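Local coordinates for mandelate racemase / muconate lactonizing enzyme family protein (PDB 4DXK) that belongs to the mandelate racemase subgroup of the enolase superfamily and probably acts as a racemase or lyase, at residues M1-L6 / R52-D57; D291-G296 / P323-A328; T8-E13 / G37-E42; H46-P51 / Q66-Y71. All coordinates share one frame; numbering follows the deposited sequence. Where two conformers were deposited one is given.

Overall arrangement
Contacts 1, 3 and 4 lie in the N-terminal capping domain, and all three use helix 38-53; contacts 1 and 3 fasten its two ends to strand 3-11, whereas contact 4 sets its C-terminal part against the end of helix 61-68. Contact 2 belongs to the barrel and is wholly buried; its centre lies about 5 Å from the centre of the chain and about 22 Å from the centre of contact 1. The chemistry changes with place: backbone hydrogen bonds with bridging waters at the partly exposed contact 1, a salt bridge to a buried glutamate in contact 3, apolar packing flanked by water in contact 4, and apolar contacts alone across contact 2.

Contact 1: residues M1-L6 / R52-D57; sequences MKITKL and RVIGRD
Ile3 is joined to the 52-57 segment by two nearly straight backbone hydrogen bonds. Its N donates to Arg56 O at 2.9 Å, and its O accepts from Gly55 N at 2.8 Å. Between these bonds its side chain lies against the peptide backbone, CB 3.5 Å from Val53 O, while CD1 reaches Val53 CB and CG2 meets Ile54 CD1, the two isoleucines crossing at about a right angle. The tip of Ile54 continues over the strand backbone, CD1 standing 3.6 Å from Thr4 O. Deeper in, Leu6 CD1 is 3.9 Å from Val53 CG2; chi1 of -52° puts Val53 CG1 anti to the carbonyl carbon and leaves CG2 between N and C, facing Leu6. Residues 53-56 form a type II beta turn, closed by Arg56 N donating to Val53 O, which ends helix 38-53 and sets the following residues alongside strand 3-11, the N-terminal strand and an inner one of the antiparallel sheet in the capping domain. Gly55 takes the positive-phi position of that turn. Around this pairing the polar links are looser. One water accepts from Met1 N and donates to Asp57 OD1, which also receives Leu59 N; another, 2.8 Å from Gly55 O, accepts from Lys2 NZ at the end of an extended chain whose methylenes run past the same carbonyl. Further out, Arg56 forms a salt bridge with Asp67, and Phe87 of helix 79-99 packs on Ile3, Leu6 and Val53. On the strand's other flank, a beta bulge sets Thr4 and Lys5 together opposite His23.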
# COMPACT_ATOMS: atom_id res chain seq x y z
N MET A 1 -47.30 14.65 15.82
CA MET A 1 -47.09 15.33 17.10
C MET A 1 -45.87 16.24 17.02
O MET A 1 -45.11 16.19 16.05
CB MET A 1 -47.01 14.32 18.25
CG MET A 1 -45.64 13.72 18.51
SD MET A 1 -45.67 12.28 19.62
CE MET A 1 -46.02 10.97 18.45
N LYS A 2 -45.72 17.09 18.04
CA LYS A 2 -44.63 18.05 18.12
C LYS A 2 -44.04 18.06 19.51
O LYS A 2 -44.75 17.90 20.50
CB LYS A 2 -45.14 19.46 17.79
CG LYS A 2 -45.66 19.64 16.37
CD LYS A 2 -46.18 21.05 16.16
CE LYS A 2 -46.49 21.31 14.69
NZ LYS A 2 -47.03 22.68 14.46
N ILE A 3 -42.74 18.29 19.57
CA ILE A 3 -42.04 18.48 20.83
C ILE A 3 -42.46 19.81 21.44
O ILE A 3 -42.47 20.84 20.76
CB ILE A 3 -40.51 18.46 20.61
CG1 ILE A 3 -40.07 17.08 20.10
CG2 ILE A 3 -39.78 18.85 21.89
CD1 ILE A 3 -38.63 17.04 19.61
N THR A 4 -42.84 19.78 22.72
CA THR A 4 -43.28 20.98 23.40
C THR A 4 -42.29 21.46 24.46
O THR A 4 -42.20 22.67 24.72
CB THR A 4 -44.62 20.75 24.10
OG1 THR A 4 -44.53 19.54 24.86
CG2 THR A 4 -45.75 20.65 23.08
N LYS A 5 -41.62 20.54 25.14
CA LYS A 5 -40.70 20.90 26.22
C LYS A 5 -39.51 19.97 26.26
O LYS A 5 -39.62 18.79 25.96
CB LYS A 5 -41.39 20.83 27.59
CG LYS A 5 -42.69 21.59 27.72
CD LYS A 5 -43.41 21.22 29.00
CE LYS A 5 -42.51 21.37 30.22
NZ LYS A 5 -43.25 21.15 31.50
N LEU A 6 -38.36 20.52 26.66
CA LEU A 6 -37.20 19.71 27.01
C LEU A 6 -36.94 19.88 28.48
O LEU A 6 -36.80 21.00 28.98
CB LEU A 6 -35.95 20.14 26.25
CG LEU A 6 -35.85 19.91 24.75
CD1 LEU A 6 -34.38 20.05 24.32
CD2 LEU A 6 -36.43 18.56 24.35
N ARG A 52 -33.53 24.36 18.68
CA ARG A 52 -33.59 23.65 17.42
C ARG A 52 -34.69 22.60 17.34
O ARG A 52 -35.04 22.16 16.24
CB ARG A 52 -32.25 22.99 17.11
CG ARG A 52 -31.19 24.00 16.74
CD ARG A 52 -29.80 23.39 16.69
NE ARG A 52 -28.83 24.36 16.19
CZ ARG A 52 -28.34 25.36 16.91
NH1 ARG A 52 -28.72 25.54 18.17
NH2 ARG A 52 -27.47 26.20 16.37
N VAL A 53 -35.24 22.19 18.48
CA VAL A 53 -36.18 21.07 18.44
C VAL A 53 -37.59 21.35 18.97
O VAL A 53 -38.51 20.60 18.66
CB VAL A 53 -35.62 19.80 19.13
CG1 VAL A 53 -34.25 19.45 18.57
CG2 VAL A 53 -35.58 19.98 20.64
N ILE A 54 -37.77 22.40 19.77
CA ILE A 54 -39.13 22.74 20.20
C ILE A 54 -39.96 23.05 18.96
O ILE A 54 -39.54 23.85 18.11
CB ILE A 54 -39.16 23.96 21.15
CG1 ILE A 54 -38.36 23.67 22.42
CG2 ILE A 54 -40.60 24.35 21.49
CD1 ILE A 54 -38.91 22.55 23.25
N GLY A 55 -41.12 22.42 18.86
CA GLY A 55 -42.00 22.60 17.72
C GLY A 55 -41.80 21.58 16.62
O GLY A 55 -42.59 21.52 15.68
N ARG A 56 -40.74 20.77 16.72
CA ARG A 56 -40.42 19.79 15.68
C ARG A 56 -41.12 18.45 15.90
O ARG A 56 -41.46 18.08 17.03
CB ARG A 56 -38.91 19.56 15.63
CG ARG A 56 -38.10 20.78 15.18
CD ARG A 56 -38.13 20.93 13.67
NE ARG A 56 -37.64 19.71 13.03
CZ ARG A 56 -36.38 19.50 12.65
NH1 ARG A 56 -35.45 20.44 12.80
NH2 ARG A 56 -36.05 18.34 12.10
N ASP A 57 -41.28 17.70 14.81
CA ASP A 57 -41.88 16.37 14.85
C ASP A 57 -40.83 15.38 15.35
O ASP A 57 -39.81 15.16 14.69
CB ASP A 57 -42.33 16.02 13.43
CG ASP A 57 -43.02 14.68 13.32
OD1 ASP A 57 -42.96 13.87 14.27
OD2 ASP A 57 -43.63 14.45 12.26
O HOH W 1 -45.42 12.84 15.04
O HOH W 2 -44.31 23.65 15.24

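Contact 2: residues D291-G296 / P323-A328; sequences DISWCG and PVVLCA
In the (beta/alpha)-barrel domain of this enolase-superfamily protein, the loop that follows strand 287-290 packs against the first turns of helix 323-335, close to the centre of the chain. The contact is buried and apolar, and no hydrogen bond spans it. Ile292 and Val325 lie alongside, pointing opposite ways, with CG1 of Ile292 4.1 Å from CG1 of Val325. The isoleucine then runs on along the helix, and its CD1 presses on Ala328 CB at 3.4 Å, a close carbon-carbon approach. The other Val325 methyl, CG2, touches both CB and OG of Ser293, CB at 3.6 Å. An Asx turn shapes the loop that brings these residues forward: Asp291 OD1 accepts from both Ser293 N and Ser293 OG, the latter at 2.7 Å, a reach that chi1 of 76° gives the hydroxyl. Asp291 OD2 hydrogen-bonds to His318 ND1, consistent with the His-Asp dyad of the mandelate racemase subgroup, and the aspartate side chain lies about 8 Å from the bound sodium ion. Glu33 of the capping domain accepts from the N atoms of Val324 and Val325 at the helix start, and Ile89 of helix 79-99 touches both Ile292 and Ala328. Beside the contact, Asp291 OD2 stands 3.5 Å above the ring plane of Trp294, over its centre.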
# COMPACT_ATOMS: atom_id res chain seq x y z
N ASP A 291 -20.81 3.24 23.28
CA ASP A 291 -21.77 3.61 24.31
C ASP A 291 -22.81 4.48 23.64
O ASP A 291 -22.47 5.53 23.08
CB ASP A 291 -21.05 4.36 25.45
CG ASP A 291 -21.98 4.75 26.58
OD1 ASP A 291 -22.99 5.43 26.28
OD2 ASP A 291 -21.72 4.38 27.75
N ILE A 292 -24.06 4.03 23.66
CA ILE A 292 -25.11 4.72 22.93
C ILE A 292 -25.30 6.16 23.36
O ILE A 292 -25.75 6.99 22.58
CB ILE A 292 -26.45 3.97 23.03
CG1 ILE A 292 -26.91 3.87 24.47
CG2 ILE A 292 -26.36 2.59 22.38
CD1 ILE A 292 -28.30 3.28 24.59
N SER A 293 -24.95 6.46 24.61
CA SER A 293 -25.09 7.82 25.15
C SER A 293 -23.88 8.71 24.91
O SER A 293 -23.89 9.89 25.28
CB SER A 293 -25.43 7.80 26.65
OG SER A 293 -24.31 7.48 27.45
N TRP A 294 -22.83 8.13 24.31
CA TRP A 294 -21.58 8.84 24.02
C TRP A 294 -21.27 8.88 22.53
O TRP A 294 -20.33 9.57 22.14
CB TRP A 294 -20.40 8.17 24.75
CG TRP A 294 -20.47 8.19 26.25
CD1 TRP A 294 -21.30 8.96 27.02
CD2 TRP A 294 -19.71 7.38 27.16
NE1 TRP A 294 -21.09 8.69 28.35
CE2 TRP A 294 -20.12 7.73 28.46
CE3 TRP A 294 -18.70 6.42 27.00
CZ2 TRP A 294 -19.56 7.14 29.60
CZ3 TRP A 294 -18.16 5.83 28.13
CH2 TRP A 294 -18.59 6.20 29.42
N CYS A 295 -22.02 8.14 21.70
CA CYS A 295 -21.61 7.92 20.30
C CYS A 295 -22.54 8.52 19.27
O CYS A 295 -22.28 8.38 18.08
CB CYS A 295 -21.46 6.42 20.01
SG CYS A 295 -23.03 5.54 19.84
N GLY A 296 -23.63 9.14 19.72
CA GLY A 296 -24.64 9.65 18.80
C GLY A 296 -26.00 8.96 18.92
O GLY A 296 -26.84 9.06 18.01
N PRO A 323 -29.34 3.42 34.37
CA PRO A 323 -30.29 2.35 34.05
C PRO A 323 -30.90 2.51 32.65
O PRO A 323 -31.22 1.51 32.01
CB PRO A 323 -31.37 2.49 35.13
CG PRO A 323 -31.26 3.91 35.60
CD PRO A 323 -29.81 4.26 35.49
N VAL A 324 -31.09 3.74 32.19
CA VAL A 324 -31.68 3.94 30.87
C VAL A 324 -30.70 3.48 29.78
O VAL A 324 -31.10 2.82 28.82
CB VAL A 324 -32.13 5.40 30.64
CG1 VAL A 324 -32.59 5.61 29.21
CG2 VAL A 324 -33.23 5.77 31.63
N VAL A 325 -29.43 3.82 29.93
CA VAL A 325 -28.42 3.34 28.98
C VAL A 325 -28.34 1.81 29.01
O VAL A 325 -28.28 1.19 27.95
CB VAL A 325 -27.04 4.00 29.19
CG1 VAL A 325 -25.94 3.26 28.42
CG2 VAL A 325 -27.10 5.44 28.75
N LEU A 326 -28.38 1.20 30.18
CA LEU A 326 -28.40 -0.26 30.23
C LEU A 326 -29.60 -0.81 29.46
O LEU A 326 -29.48 -1.74 28.65
CB LEU A 326 -28.39 -0.76 31.67
CG LEU A 326 -28.57 -2.28 31.82
CD1 LEU A 326 -27.42 -3.06 31.18
CD2 LEU A 326 -28.72 -2.67 33.29
N CYS A 327 -30.77 -0.22 29.69
CA CYS A 327 -31.98 -0.71 29.06
C CYS A 327 -31.96 -0.52 27.53
O CYS A 327 -32.21 -1.46 26.77
CB CYS A 327 -33.20 -0.04 29.67
SG CYS A 327 -34.72 -0.60 28.94
N ALA A 328 -31.69 0.69 27.08
CA ALA A 328 -31.66 0.96 25.64
C ALA A 328 -30.57 0.13 24.94
O ALA A 328 -30.75 -0.33 23.80
CB ALA A 328 -31.49 2.44 25.38

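Contact 3: residues T8-E13 / G37-E42; sequences TVRVAE and GAETVE
A salt bridge to a buried glutamate, reinforced by a threonine hydroxyl, pins the N-terminal strand, an inner one of the capping-domain sheet, to the beginning of helix 38-53. Strand 8-11 and helix 38-42 run nearly antiparallel, at 168°, with their axes 9.7 Å apart at closest approach. Glu42 extends from the helix and divides its carboxylate between two strand residues. OE2 accepts from Thr8 OG1 at 2.6 Å, using its anti lone pair, and OE1 takes Arg10 NE at 2.8 Å. The second bond is nearly straight, 160° at the hydrogen, and OE1 lies close to the guanidinium plane; the arginine in turn meets that oxygen from above the carboxylate plane, the two planes being perpendicular. Arg10 NH2 adds a weak bond to the same oxygen. The arginine chain bends at the CG-CD bond (chi3 -69°), turning the guanidinium to this edge-on approach, while CD rests 3.8 Å from Ala38 CB. Glu39 CG lies over the centre of one guanidinium face, and its OE2, far off that plane, adds charge attraction alone. The two anchors probably favour an ionised Glu42. Thr8 OG1 also bonds to His46 NE2 one helical turn further on, and Glu39 N and Thr40 OG1 bond to Glu47 of a neighbouring subunit. Helix layered on an antiparallel sheet is the construction of the N-terminal capping domain of the enolase superfamily.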
# COMPACT_ATOMS: atom_id res chain seq x y z
N THR A 8 -34.48 18.58 31.74
CA THR A 8 -33.32 17.85 32.21
C THR A 8 -33.46 17.59 33.71
O THR A 8 -34.00 18.41 34.44
CB THR A 8 -32.02 18.60 31.94
OG1 THR A 8 -32.16 19.96 32.37
CG2 THR A 8 -31.69 18.57 30.44
N VAL A 9 -32.96 16.44 34.15
CA VAL A 9 -33.05 16.02 35.54
C VAL A 9 -31.69 15.54 36.00
O VAL A 9 -31.02 14.76 35.30
CB VAL A 9 -34.06 14.86 35.71
CG1 VAL A 9 -34.20 14.47 37.18
CG2 VAL A 9 -35.41 15.24 35.14
N ARG A 10 -31.28 16.01 37.18
CA ARG A 10 -30.06 15.55 37.83
C ARG A 10 -30.38 15.18 39.27
O ARG A 10 -31.35 15.67 39.85
CB ARG A 10 -28.96 16.62 37.80
CG ARG A 10 -28.42 16.89 36.41
CD ARG A 10 -27.22 17.84 36.40
NE ARG A 10 -27.60 19.21 36.75
CZ ARG A 10 -27.33 19.78 37.92
NH1 ARG A 10 -26.67 19.11 38.86
NH2 ARG A 10 -27.71 21.03 38.14
N VAL A 11 -29.54 14.32 39.85
CA VAL A 11 -29.65 13.97 41.26
C VAL A 11 -28.30 14.13 41.95
O VAL A 11 -27.27 13.69 41.44
CB VAL A 11 -30.22 12.55 41.47
CG1 VAL A 11 -31.65 12.47 40.95
CG2 VAL A 11 -29.35 11.50 40.81
N ALA A 12 -28.30 14.76 43.12
CA ALA A 12 -27.06 15.09 43.80
C ALA A 12 -26.30 13.85 44.24
O ALA A 12 -25.07 13.88 44.39
CB ALA A 12 -27.33 16.00 45.00
N GLU A 13 -27.03 12.76 44.43
CA GLU A 13 -26.43 11.51 44.90
C GLU A 13 -25.64 10.79 43.81
O GLU A 13 -24.79 9.95 44.10
CB GLU A 13 -27.51 10.59 45.47
CG GLU A 13 -28.12 11.07 46.79
CD GLU A 13 -29.18 12.16 46.65
OE1 GLU A 13 -29.61 12.45 45.51
OE2 GLU A 13 -29.58 12.73 47.68
N GLY A 37 -20.05 14.75 33.09
CA GLY A 37 -20.22 16.16 32.80
C GLY A 37 -21.68 16.55 32.74
O GLY A 37 -22.09 17.30 31.85
N ALA A 38 -22.46 16.07 33.70
CA ALA A 38 -23.90 16.25 33.67
C ALA A 38 -24.32 17.72 33.64
O ALA A 38 -25.26 18.07 32.93
CB ALA A 38 -24.55 15.54 34.85
N GLU A 39 -23.65 18.58 34.40
CA GLU A 39 -24.02 20.00 34.36
C GLU A 39 -23.73 20.63 32.99
O GLU A 39 -24.53 21.42 32.47
CB GLU A 39 -23.30 20.80 35.45
CG GLU A 39 -23.66 20.39 36.86
CD GLU A 39 -22.82 21.14 37.90
OE1 GLU A 39 -21.96 21.95 37.50
OE2 GLU A 39 -23.02 20.89 39.10
N THR A 40 -22.57 20.30 32.44
CA THR A 40 -22.17 20.82 31.14
C THR A 40 -23.14 20.37 30.05
O THR A 40 -23.60 21.18 29.23
CB THR A 40 -20.74 20.39 30.81
OG1 THR A 40 -19.86 20.97 31.78
CG2 THR A 40 -20.33 20.87 29.42
N VAL A 41 -23.45 19.08 30.02
CA VAL A 41 -24.38 18.56 29.03
C VAL A 41 -25.76 19.18 29.20
O VAL A 41 -26.42 19.53 28.23
CB VAL A 41 -24.45 17.03 29.08
CG1 VAL A 41 -25.44 16.51 28.07
CG2 VAL A 41 -23.07 16.44 28.81
N GLU A 42 -26.19 19.36 30.45
CA GLU A 42 -27.47 20.00 30.71
C GLU A 42 -27.51 21.41 30.11
O GLU A 42 -28.50 21.79 29.48
CB GLU A 42 -27.76 20.06 32.20
CG GLU A 42 -29.00 20.88 32.55
CD GLU A 42 -29.34 20.76 34.01
OE1 GLU A 42 -28.48 21.09 34.86
OE2 GLU A 42 -30.47 20.33 34.30

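Contact 4: residues H46-P51 / Q66-Y71; sequences HEYIAP and QDLVGY
Ile49 and Leu68 make the closer apolar half of this contact, while the hydroxyl end of Tyr48 meets the other segment largely through water. CG2 of Ile49 meets CD1 of Leu68 at 4.0 Å, the two side chains crossing at about a right angle, and Phe87 of helix 79-99 packs on both. The tyrosine ring makes looser apolar contact: Tyr48 CE1 is 4.5 Å from Leu68 CD2. The same CE1 approaches Leu68 O at 4.1 Å. With CG anti to the backbone N (chi1 -167°), Tyr48 extends toward the loop after helix 61-68. Its OH donates to a water at 2.5 Å, lying in the ring plane, which passes two hydrogen bonds on to Asp67 O and Val69 O. A second water donates to the same OH and accepts from Tyr71 N at 2.9 Å, so two waters link one hydroxyl to three backbone groups. Arg52 makes a cation-pi contact with the tyrosine. Beyond it, Tyr71 OH bonds to Glu268 of a neighbouring subunit, the equivalent of a sodium ligand in this chain. The loop thus reaches from the helical part of an enolase-superfamily capping domain to a metal-site residue of an adjoining barrel.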
# COMPACT_ATOMS: atom_id res chain seq x y z
N HIS A 46 -30.17 22.82 26.86
CA HIS A 46 -31.00 24.02 26.83
C HIS A 46 -30.47 25.12 25.92
O HIS A 46 -31.25 25.84 25.30
CB HIS A 46 -31.26 24.52 28.25
CG HIS A 46 -31.97 23.52 29.09
ND1 HIS A 46 -33.32 23.28 28.97
CD2 HIS A 46 -31.51 22.66 30.03
CE1 HIS A 46 -33.67 22.32 29.81
NE2 HIS A 46 -32.59 21.93 30.46
N GLU A 47 -29.14 25.25 25.81
CA GLU A 47 -28.54 26.31 24.99
C GLU A 47 -28.67 26.01 23.50
O GLU A 47 -28.94 26.91 22.70
CB GLU A 47 -27.06 26.51 25.36
CG GLU A 47 -26.36 27.65 24.58
CD GLU A 47 -24.88 27.87 24.95
OE1 GLU A 47 -24.17 26.87 25.21
OE2 GLU A 47 -24.41 29.03 24.97
N TYR A 48 -28.48 24.74 23.13
CA TYR A 48 -28.32 24.34 21.73
C TYR A 48 -29.46 23.47 21.20
O TYR A 48 -30.02 23.75 20.14
CB TYR A 48 -26.99 23.60 21.56
CG TYR A 48 -26.59 23.42 20.11
CD1 TYR A 48 -26.99 22.31 19.37
CD2 TYR A 48 -25.81 24.38 19.47
CE1 TYR A 48 -26.63 22.16 18.05
CE2 TYR A 48 -25.44 24.24 18.15
CZ TYR A 48 -25.85 23.13 17.45
OH TYR A 48 -25.47 23.01 16.13
N ILE A 49 -29.81 22.41 21.93
CA ILE A 49 -30.83 21.50 21.43
C ILE A 49 -32.22 22.14 21.46
O ILE A 49 -32.93 22.13 20.45
CB ILE A 49 -30.86 20.14 22.17
CG1 ILE A 49 -29.50 19.44 22.06
CG2 ILE A 49 -31.96 19.25 21.61
CD1 ILE A 49 -29.47 18.05 22.65
N ALA A 50 -32.60 22.72 22.59
CA ALA A 50 -33.94 23.27 22.76
C ALA A 50 -34.40 24.22 21.64
O ALA A 50 -35.46 24.01 21.07
CB ALA A 50 -34.09 23.91 24.13
N PRO A 51 -33.60 25.26 21.31
CA PRO A 51 -34.11 26.15 20.25
C PRO A 51 -34.24 25.47 18.89
O PRO A 51 -34.99 25.96 18.05
CB PRO A 51 -33.06 27.28 20.20
CG PRO A 51 -31.84 26.70 20.82
CD PRO A 51 -32.32 25.74 21.87
N GLN A 66 -29.36 14.32 12.28
CA GLN A 66 -28.59 15.12 11.33
C GLN A 66 -28.59 16.59 11.73
O GLN A 66 -27.54 17.25 11.69
CB GLN A 66 -29.20 14.94 9.94
CG GLN A 66 -28.41 15.50 8.77
CD GLN A 66 -29.15 15.29 7.46
OE1 GLN A 66 -30.28 14.79 7.45
NE2 GLN A 66 -28.53 15.67 6.35
N ASP A 67 -29.74 17.10 12.13
CA ASP A 67 -29.89 18.52 12.45
C ASP A 67 -29.11 18.95 13.69
O ASP A 67 -28.88 20.15 13.88
CB ASP A 67 -31.37 18.90 12.60
CG ASP A 67 -32.11 18.93 11.28
OD1 ASP A 67 -31.45 18.97 10.23
OD2 ASP A 67 -33.36 18.95 11.30
N LEU A 68 -28.73 18.00 14.55
CA LEU A 68 -28.00 18.33 15.77
C LEU A 68 -26.49 18.14 15.65
O LEU A 68 -25.76 18.47 16.59
CB LEU A 68 -28.56 17.56 16.97
CG LEU A 68 -29.99 17.92 17.37
CD1 LEU A 68 -30.42 17.08 18.56
CD2 LEU A 68 -30.12 19.41 17.69
N VAL A 69 -26.01 17.60 14.53
CA VAL A 69 -24.56 17.49 14.34
C VAL A 69 -23.94 18.89 14.34
O VAL A 69 -24.39 19.77 13.62
CB VAL A 69 -24.21 16.76 13.03
CG1 VAL A 69 -22.72 16.81 12.79
CG2 VAL A 69 -24.71 15.31 13.06
N GLY A 70 -22.92 19.08 15.16
CA GLY A 70 -22.33 20.40 15.31
C GLY A 70 -21.30 20.73 14.25
O GLY A 70 -20.65 19.85 13.70
N TYR A 71 -21.15 22.01 13.97
CA TYR A 71 -20.03 22.50 13.18
C TYR A 71 -18.71 22.14 13.88
O TYR A 71 -17.72 21.82 13.23
CB TYR A 71 -20.16 24.01 13.00
CG TYR A 71 -19.06 24.61 12.17
CD1 TYR A 71 -18.99 24.36 10.81
CD2 TYR A 71 -18.09 25.42 12.75
CE1 TYR A 71 -17.98 24.91 10.04
CE2 TYR A 71 -17.08 25.98 11.99
CZ TYR A 71 -17.03 25.71 10.64
OH TYR A 71 -16.04 26.26 9.86
O HOH W 3 -26.51 21.40 14.45
O HOH W 4 -23.22 23.88 14.91